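Local coordinates for major capsid protein (Human herpesvirus 1, PDB 1NO7) that forms the hexons and pentons of the icosahedral herpesvirus capsid shell, the modelled fragment being the protease-resistant upper domain of this capsid protein, VP5, at residues A[102-107]-A[116-121]; A[179-184]-A[215-220]; A[185-190]-A[448-453]. All coordinates share one frame; numbering follows the deposited sequence.

Contact 1: residues A[102-107]-A[116-121]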
loop_
_atom_site.group_PDB
_atom_site.type_symbol
_atom_site.label_atom_id
_atom_site.label_comp_id
_atom_site.label_asym_id
_atom_site.label_seq_id
_atom_site.Cartn_x
_atom_site.Cartn_y
_atom_site.Cartn_z
ATOM N N GLY A 102 20.162 20.520 -5.226
ATOM C CA GLY A 102 20.417 19.759 -4.019
ATOM C C GLY A 102 20.342 20.581 -2.745
ATOM O O GLY A 102 19.703 21.635 -2.698
ATOM N N VAL A 103 20.558 20.135 -1.934
ATOM C CA VAL A 103 20.976 20.462 -0.575
ATOM C C VAL A 103 22.483 20.288 -0.415
ATOM O O VAL A 103 23.090 19.302 -0.929
ATOM C CB VAL A 103 20.231 19.608 0.465
ATOM C CG1 VAL A 103 20.768 19.878 1.862
ATOM C CG2 VAL A 103 18.735 19.876 0.400
ATOM N N ALA A 104 23.069 21.306 0.140
ATOM C CA ALA A 104 24.508 21.184 0.334
ATOM C C ALA A 104 25.658 20.408 0.976
ATOM O O ALA A 104 26.487 19.799 0.284
ATOM C CB ALA A 104 25.182 22.477 -0.100
ATOM N N ASP A 105 25.553 20.464 2.304
ATOM C CA ASP A 105 26.452 19.789 3.185
ATOM C C ASP A 105 25.759 18.679 3.947
ATOM O O ASP A 105 26.638 17.974 4.547
ATOM C CB ASP A 105 27.042 20.848 4.105
ATOM C CG ASP A 105 27.799 21.893 3.300
ATOM O OD1 ASP A 105 28.180 21.585 2.147
ATOM O OD2 ASP A 105 28.002 23.015 3.805
ATOM N N VAL A 106 24.687 18.385 4.032
ATOM C CA VAL A 106 23.837 17.454 4.765
ATOM C C VAL A 106 23.954 16.047 4.192
ATOM O O VAL A 106 23.904 15.759 3.005
ATOM C CB VAL A 106 22.366 17.910 4.761
ATOM C CG1 VAL A 106 21.483 16.864 5.425
ATOM C CG2 VAL A 106 22.224 19.256 5.453
ATOM N N GLU A 107 24.015 15.054 5.147
ATOM C CA GLU A 107 24.031 13.632 4.816
ATOM C C GLU A 107 22.555 13.277 4.699
ATOM O O GLU A 107 21.915 12.915 5.685
ATOM C CB GLU A 107 24.652 12.812 5.945
ATOM C CG GLU A 107 26.087 13.162 6.265
ATOM C CD GLU A 107 26.626 12.347 7.424
ATOM O OE1 GLU A 107 26.624 11.100 7.326
ATOM O OE2 GLU A 107 27.048 12.952 8.431
ATOM N N ALA A 116 18.991 25.223 5.988
ATOM C CA ALA A 116 18.994 26.363 5.072
ATOM C C ALA A 116 20.390 26.906 4.808
ATOM O O ALA A 116 21.116 27.247 5.742
ATOM C CB ALA A 116 18.106 27.471 5.626
ATOM N N GLY A 117 20.766 26.985 3.534
ATOM C CA GLY A 117 22.083 27.495 3.203
ATOM C C GLY A 117 22.515 27.376 1.751
ATOM O O GLY A 117 21.713 27.588 0.835
ATOM N N PRO A 118 23.796 27.036 1.514
ATOM C CA PRO A 118 24.384 26.880 0.181
ATOM C C PRO A 118 23.737 25.758 -0.611
ATOM O O PRO A 118 24.200 24.617 -0.583
ATOM C CB PRO A 118 25.851 26.591 0.486
ATOM C CG PRO A 118 25.772 25.819 1.765
ATOM C CD PRO A 118 24.766 26.637 2.553
ATOM N N GLY A 119 22.665 26.087 -1.321
ATOM C CA GLY A 119 21.984 25.082 -2.111
ATOM C C GLY A 119 22.803 24.648 -3.311
ATOM O O GLY A 119 22.869 25.371 -4.308
ATOM N N GLU A 120 23.438 23.479 -3.220
ATOM C CA GLU A 120 24.238 22.975 -4.334
ATOM C C GLU A 120 23.309 22.290 -5.330
ATOM O O GLU A 120 22.081 22.348 -5.199
ATOM C CB GLU A 120 25.305 21.983 -3.859
ATOM C CG GLU A 120 24.795 20.571 -3.681
ATOM C CD GLU A 120 25.912 19.547 -3.614
ATOM O OE1 GLU A 120 26.723 19.599 -2.662
ATOM O OE2 GLU A 120 25.975 18.686 -4.520
ATOM N N ILE A 121 23.891 21.626 -6.320
ATOM C CA ILE A 121 23.096 20.961 -7.340
ATOM C C ILE A 121 23.496 19.499 -7.485
ATOM O O ILE A 121 24.610 19.175 -7.899
ATOM C CB ILE A 121 23.244 21.702 -8.683
ATOM C CG1 ILE A 121 22.644 20.870 -9.810
ATOM C CG2 ILE A 121 24.722 22.051 -8.923
ATOM C CD1 ILE A 121 22.670 21.589 -11.127
#
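Glu120 lies along the backbone of Val103 and Ala104, and this side chain makes much of the contact between 102-107 and 116-121. Its CG sits between its own backbone N and carbonyl carbon (chi1 83°), which turns the chain onto the neighbouring segment. CG lies 3.5 Å from Val103 O, while CB comes 3.8 Å from Ala104 CB, a methyl whose position is doubtful because the model sets it too near Pro118 O. Beyond CG the chain is extended and carries OE1 up to Ala104 O, at 3.0 Å. Both atoms are acceptors, so this approach is not a bond, and at 2.90 Å resolution its length carries little weight. Pro118 adds a smaller contact as the centre of an inverse gamma turn: its CG faces Ala104 CB at 3.9 Å, subject to the same doubt. The Asp105 side chain crosses the proline at about a right angle, with OD2 4.1 Å from Pro118 CG, a loose contact. By CA positions the closest approach is Gly102 to Ile121, 4.4 Å, just outside strands 98-100 and 122-124, so the contact joins the two ends of the loop that links those strands. Asp105 OD1 and Glu120 OE1 stand 5.4 Å apart. With no hydrogen bond or salt bridge identified between the segments, the loop ends meet through van der Waals packing at a largely exposed surface, where solvent would probably weaken any repulsion between the two acids.

Contact 2: residues A[179-184]-A[215-220]; sequences LLQAAI and VNDYSL
Gln181 turns CG anti to its backbone N (chi1 162°) and continues extended, which drives its amide from helix 176-183 straight at the turn before helix 218-226. Asn216 comes to meet it from the opposite direction, its CG lying between N and the carbonyl carbon. The glutamine amide is met at both ends by bonds of moderate length. Asn216 ND2 donates to Gln181 OE1 at 3.2 Å with a nearly straight N-H, staying in its own amide plane. It reaches the oxygen in the carbonyl plane but from the side, and the C=O...N angle of 94° is far from ideal for the acceptor. The two amides are steeply turned, their planes 71° apart. Gln181 NE2 in turn donates a hydrogen bond to Asp217 OD2 over 3.2 Å, using the anti lone pair of that oxygen.

Asp217 is the N-cap of helix 218-226: its other oxygen, OD1, receives Leu220 N at 3.1 Å from above the carboxylate plane. One carboxylate therefore caps a helix with one oxygen and ties that helix to a neighbour with the other, in the buried interior of the alpha-plus-beta upper domain of VP5. Asp217 OD2 has its stronger bond from Trp287 NE1, and Asn216 ND2 its stronger bond to Leu488 O. The Gln181 amide thus adds to two groups already held in this way.

Beside this polar cluster, Leu220 supplies the apolar part. Its CD1 rests 4.1 Å from Gln181 CB, the root of the same side chain, and CD2 lies 4.3 Å from Ile184 CG2, just past the end of helix 176-183.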
loop_
_atom_site.group_PDB
_atom_site.type_symbol
_atom_site.label_atom_id
_atom_site.label_comp_id
_atom_site.label_asym_id
_atom_site.label_seq_id
_atom_site.Cartn_x
_atom_site.Cartn_y
_atom_site.Cartn_z
ATOM N N LEU A 179 -11.878 -1.789 9.475
ATOM C CA LEU A 179 -11.584 -2.270 10.830
ATOM C C LEU A 179 -11.370 -3.783 10.781
ATOM O O LEU A 179 -10.432 -4.299 11.411
ATOM C CB LEU A 179 -12.711 -1.927 11.813
ATOM C CG LEU A 179 -13.171 -0.469 11.852
ATOM C CD1 LEU A 179 -13.970 -0.203 10.564
ATOM C CD2 LEU A 179 -14.036 -0.193 13.095
ATOM N N LEU A 180 -12.228 -4.487 10.036
ATOM C CA LEU A 180 -12.084 -5.933 9.912
ATOM C C LEU A 180 -10.695 -6.236 9.358
ATOM O O LEU A 180 -9.927 -6.999 9.968
ATOM C CB LEU A 180 -13.138 -6.516 8.970
ATOM C CG LEU A 180 -14.453 -6.913 9.636
ATOM C CD1 LEU A 180 -15.324 -7.760 8.650
ATOM C CD2 LEU A 180 -14.113 -7.700 10.916
ATOM N N GLN A 181 -10.386 -5.632 8.202
ATOM C CA GLN A 181 -9.089 -5.795 7.540
ATOM C C GLN A 181 -7.981 -5.463 8.538
ATOM O O GLN A 181 -6.980 -6.175 8.645
ATOM C CB GLN A 181 -8.995 -4.860 6.330
ATOM C CG GLN A 181 -7.565 -4.626 5.848
ATOM C CD GLN A 181 -7.450 -3.446 4.889
ATOM O OE1 GLN A 181 -7.992 -2.361 5.146
ATOM N NE2 GLN A 181 -6.724 -3.641 3.787
ATOM N N ALA A 182 -8.171 -4.375 9.273
ATOM C CA ALA A 182 -7.196 -3.974 10.274
ATOM C C ALA A 182 -6.983 -5.135 11.255
ATOM O O ALA A 182 -5.839 -5.540 11.503
ATOM C CB ALA A 182 -7.690 -2.729 11.017
ATOM N N ALA A 183 -8.089 -5.663 11.798
ATOM C CA ALA A 183 -8.061 -6.786 12.745
ATOM C C ALA A 183 -7.446 -8.023 12.090
ATOM O O ALA A 183 -6.627 -8.719 12.694
ATOM C CB ALA A 183 -9.472 -7.100 13.216
ATOM N N ILE A 184 -7.850 -8.277 10.847
ATOM C CA ILE A 184 -7.352 -9.444 10.048
ATOM C C ILE A 184 -6.103 -9.071 9.383
ATOM O O ILE A 184 -5.954 -9.111 8.159
ATOM C CB ILE A 184 -8.220 -9.883 8.877
ATOM C CG1 ILE A 184 -9.704 -9.773 9.204
ATOM C CG2 ILE A 184 -7.855 -11.300 8.448
ATOM C CD1 ILE A 184 -10.581 -9.565 7.980
ATOM N N VAL A 215 -10.756 -5.529 -2.036
ATOM C CA VAL A 215 -9.712 -5.227 -3.033
ATOM C C VAL A 215 -8.577 -4.289 -2.577
ATOM O O VAL A 215 -7.532 -4.208 -3.234
ATOM C CB VAL A 215 -10.321 -4.587 -4.249
ATOM C CG1 VAL A 215 -11.333 -5.513 -4.859
ATOM C CG2 VAL A 215 -10.975 -3.270 -3.837
ATOM N N ASN A 216 -8.778 -3.568 -1.475
ATOM C CA ASN A 216 -7.749 -2.651 -0.993
ATOM C C ASN A 216 -6.607 -3.363 -0.232
ATOM O O ASN A 216 -5.711 -2.712 0.331
ATOM C CB ASN A 216 -8.389 -1.549 -0.120
ATOM C CG ASN A 216 -8.469 -1.926 1.353
ATOM O OD1 ASN A 216 -9.224 -2.828 1.749
ATOM N ND2 ASN A 216 -7.679 -1.236 2.177
ATOM N N ASP A 217 -6.636 -4.695 -0.226
ATOM C CA ASP A 217 -5.609 -5.483 0.461
ATOM C C ASP A 217 -5.335 -6.792 -0.290
ATOM O O ASP A 217 -6.207 -7.676 -0.367
ATOM C CB ASP A 217 -6.053 -5.812 1.888
ATOM C CG ASP A 217 -4.988 -6.562 2.676
ATOM O OD1 ASP A 217 -4.460 -7.581 2.157
ATOM O OD2 ASP A 217 -4.683 -6.137 3.820
ATOM N N TYR A 218 -4.119 -6.954 -0.806
ATOM C CA TYR A 218 -3.820 -8.161 -1.562
ATOM C C TYR A 218 -3.913 -9.433 -0.737
ATOM O O TYR A 218 -4.537 -10.410 -1.165
ATOM C CB TYR A 218 -2.435 -8.094 -2.221
ATOM C CG TYR A 218 -2.356 -9.027 -3.413
ATOM C CD1 TYR A 218 -3.243 -8.872 -4.483
ATOM C CD2 TYR A 218 -1.483 -10.119 -3.433
ATOM C CE1 TYR A 218 -3.279 -9.778 -5.537
ATOM C CE2 TYR A 218 -1.509 -11.040 -4.489
ATOM C CZ TYR A 218 -2.419 -10.863 -5.535
ATOM O OH TYR A 218 -2.523 -11.788 -6.559
ATOM N N SER A 219 -3.284 -9.426 0.435
ATOM C CA SER A 219 -3.304 -10.591 1.305
ATOM C C SER A 219 -4.711 -11.177 1.396
ATOM O O SER A 219 -4.900 -12.387 1.226
ATOM C CB SER A 219 -2.803 -10.215 2.695
ATOM O OG SER A 219 -1.399 -10.018 2.692
ATOM N N LEU A 220 -5.700 -10.327 1.662
ATOM C CA LEU A 220 -7.067 -10.822 1.741
ATOM C C LEU A 220 -7.443 -11.341 0.364
ATOM O O LEU A 220 -7.683 -12.537 0.197
ATOM C CB LEU A 220 -8.047 -9.726 2.159
ATOM C CG LEU A 220 -7.645 -8.898 3.395
ATOM C CD1 LEU A 220 -8.922 -8.219 3.915
ATOM C CD2 LEU A 220 -6.988 -9.749 4.497
#

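Contact 3: residues A[185-190]-A[448-453]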
loop_
_atom_site.group_PDB
_atom_site.type_symbol
_atom_site.label_atom_id
_atom_site.label_comp_id
_atom_site.label_asym_id
_atom_site.label_seq_id
_atom_site.Cartn_x
_atom_site.Cartn_y
_atom_site.Cartn_z
ATOM N N HIS A 185 -5.178 -8.517 10.194
ATOM C CA HIS A 185 -3.878 -7.928 9.770
ATOM C C HIS A 185 -2.960 -8.740 8.876
ATOM O O HIS A 185 -1.818 -8.981 9.231
ATOM C CB HIS A 185 -3.087 -7.535 11.015
ATOM C CG HIS A 185 -2.810 -8.764 11.922
ATOM N ND1 HIS A 185 -3.792 -9.672 12.256
ATOM C CD2 HIS A 185 -1.678 -9.188 12.534
ATOM C CE1 HIS A 185 -3.277 -10.604 13.039
ATOM N NE2 HIS A 185 -1.997 -10.334 13.225
ATOM N N GLY A 186 -3.436 -9.184 7.712
ATOM C CA GLY A 186 -2.586 -9.978 6.842
ATOM C C GLY A 186 -2.499 -11.419 7.356
ATOM O O GLY A 186 -2.096 -12.306 6.615
ATOM N N SER A 187 -2.874 -11.663 8.617
ATOM C CA SER A 187 -2.844 -13.021 9.167
ATOM C C SER A 187 -3.749 -14.002 8.423
ATOM O O SER A 187 -4.958 -13.792 8.304
ATOM C CB SER A 187 -3.220 -13.007 10.649
ATOM O OG SER A 187 -3.106 -14.310 11.205
ATOM N N GLU A 188 -3.141 -15.062 7.903
ATOM C CA GLU A 188 -3.868 -16.097 7.176
ATOM C C GLU A 188 -4.653 -16.886 8.221
ATOM O O GLU A 188 -5.844 -17.188 8.048
ATOM C CB GLU A 188 -2.875 -17.006 6.453
ATOM C CG GLU A 188 -3.504 -17.992 5.493
ATOM C CD GLU A 188 -2.480 -18.566 4.531
ATOM O OE1 GLU A 188 -1.748 -17.760 3.917
ATOM O OE2 GLU A 188 -2.405 -19.806 4.382
ATOM N N HIS A 189 -3.963 -17.207 9.314
ATOM C CA HIS A 189 -4.534 -17.932 10.449
ATOM C C HIS A 189 -5.854 -17.261 10.827
ATOM O O HIS A 189 -6.909 -17.909 10.879
ATOM C CB HIS A 189 -3.535 -17.873 11.616
ATOM C CG HIS A 189 -4.021 -18.490 12.893
ATOM N ND1 HIS A 189 -4.504 -19.781 12.965
ATOM C CD2 HIS A 189 -4.024 -18.015 14.163
ATOM C CE1 HIS A 189 -4.782 -20.073 14.223
ATOM N NE2 HIS A 189 -4.499 -19.019 14.971
ATOM N N VAL A 190 -5.789 -15.948 11.062
ATOM C CA VAL A 190 -6.990 -15.220 11.433
ATOM C C VAL A 190 -7.975 -15.100 10.294
ATOM O O VAL A 190 -9.167 -15.118 10.509
ATOM C CB VAL A 190 -6.676 -13.814 11.927
ATOM C CG1 VAL A 190 -7.987 -13.083 12.248
ATOM C CG2 VAL A 190 -5.754 -13.890 13.162
ATOM N N ALA A 448 -8.364 -11.470 20.329
ATOM C CA ALA A 448 -7.611 -11.381 21.570
ATOM C C ALA A 448 -6.402 -12.322 21.498
ATOM O O ALA A 448 -5.345 -12.037 22.068
ATOM C CB ALA A 448 -8.497 -11.744 22.751
ATOM N N HIS A 449 -6.554 -13.426 20.770
ATOM C CA HIS A 449 -5.482 -14.409 20.638
ATOM C C HIS A 449 -4.360 -14.040 19.671
ATOM O O HIS A 449 -3.177 -14.238 19.969
ATOM C CB HIS A 449 -6.059 -15.767 20.227
ATOM C CG HIS A 449 -6.887 -16.419 21.291
ATOM N ND1 HIS A 449 -6.432 -16.601 22.580
ATOM C CD2 HIS A 449 -8.132 -16.949 21.253
ATOM C CE1 HIS A 449 -7.361 -17.216 23.289
ATOM N NE2 HIS A 449 -8.402 -17.439 22.508
ATOM N N ASN A 450 -4.729 -13.503 18.515
ATOM C CA ASN A 450 -3.743 -13.148 17.504
ATOM C C ASN A 450 -3.950 -11.719 17.015
ATOM O O ASN A 450 -4.772 -11.463 16.123
ATOM C CB ASN A 450 -3.863 -14.115 16.331
ATOM C CG ASN A 450 -2.633 -14.134 15.478
ATOM O OD1 ASN A 450 -2.065 -13.087 15.169
ATOM N ND2 ASN A 450 -2.211 -15.328 15.078
ATOM N N MET A 451 -3.200 -10.785 17.589
ATOM C CA MET A 451 -3.342 -9.386 17.195
ATOM C C MET A 451 -2.056 -8.610 16.879
ATOM O O MET A 451 -0.946 -9.015 17.251
ATOM C CB MET A 451 -4.164 -8.617 18.258
ATOM C CG MET A 451 -3.918 -8.995 19.736
ATOM S SD MET A 451 -4.651 -7.804 20.945
ATOM C CE MET A 451 -6.456 -8.205 20.829
ATOM N N ALA A 452 -2.239 -7.495 16.174
ATOM C CA ALA A 452 -1.155 -6.598 15.784
ATOM C C ALA A 452 -1.323 -5.320 16.609
ATOM O O ALA A 452 -2.428 -4.777 16.690
ATOM C CB ALA A 452 -1.250 -6.281 14.295
ATOM N N GLU A 453 -0.240 -4.828 17.209
ATOM C CA GLU A 453 -0.321 -3.635 18.046
ATOM C C GLU A 453 -0.161 -2.270 17.358
ATOM O O GLU A 453 -1.107 -1.464 17.309
ATOM C CB GLU A 453 0.695 -3.752 19.185
ATOM C CG GLU A 453 2.124 -3.986 18.719
ATOM C CD GLU A 453 3.016 -4.536 19.819
ATOM O OE1 GLU A 453 3.045 -3.944 20.920
ATOM O OE2 GLU A 453 3.696 -5.561 19.582
#
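The His185 ring stands against the backbone of Asn450 to Ala452. Chi1 of 60° swings the imidazole out to that segment, where the Ala452 methyl packs on it, with CB 3.4 Å from CD2. Ala452 N lies over one ring face, offset toward the rim, and Ser187 N similarly over the opposite face, so the imidazole is held between its own turn and the other segment. At the ring edge, in plane, Asn450 OD1 is 3.4 Å from His185 NE2, with ring and amide planes 61° apart. The other ring nitrogen, ND1, is hydrogen-bonded to Ala183 O, which would limit the ring's rotation.

The Asn450 amide also meets His189 at the edge of its ring, ND2 lying 3.4 Å from CD2 with the planes 49° apart.

Apolar packing is smaller: Val190 CG2 touches Asn450 CB at 3.7 Å. Within its own segment Ser187, the N-cap of helix 188-193, accepts Val190 N at its OG, 3.1 Å away.

Asn450 OD1 takes a clear hydrogen bond from Asn336 ND2. The turn leading into helix 188-193, with its first residues, and the loop before strand 457-462 are thus joined mainly by packing of His185 on Ala452 and of Asn450 among His185, His189 and Val190, while firm polar bonds to Ala183 and Asn336 probably position His185 and Asn450.

Overall arrangement
Contact 1 closes first along the chain and is remote from the others: its centre is about 42 Å from that of contact 2 and about 45 Å from that of contact 3, which lies across the centre of the chain from it. Contacts 2 and 3 are neighbours, about 11 Å between centres, and their segments interleave in sequence. Helices 176-183 and 188-193 follow each other; 179-184 packs on 215-220 and 185-190 on 448-453. The two contacts also touch, Ile184 CG2 against Val190 CG1 and Ser219 CB against Gly186 CA. Together they join distant parts of the sequence in the buried body, while contact 1 lies in a loop about 32 Å from the chain's centre.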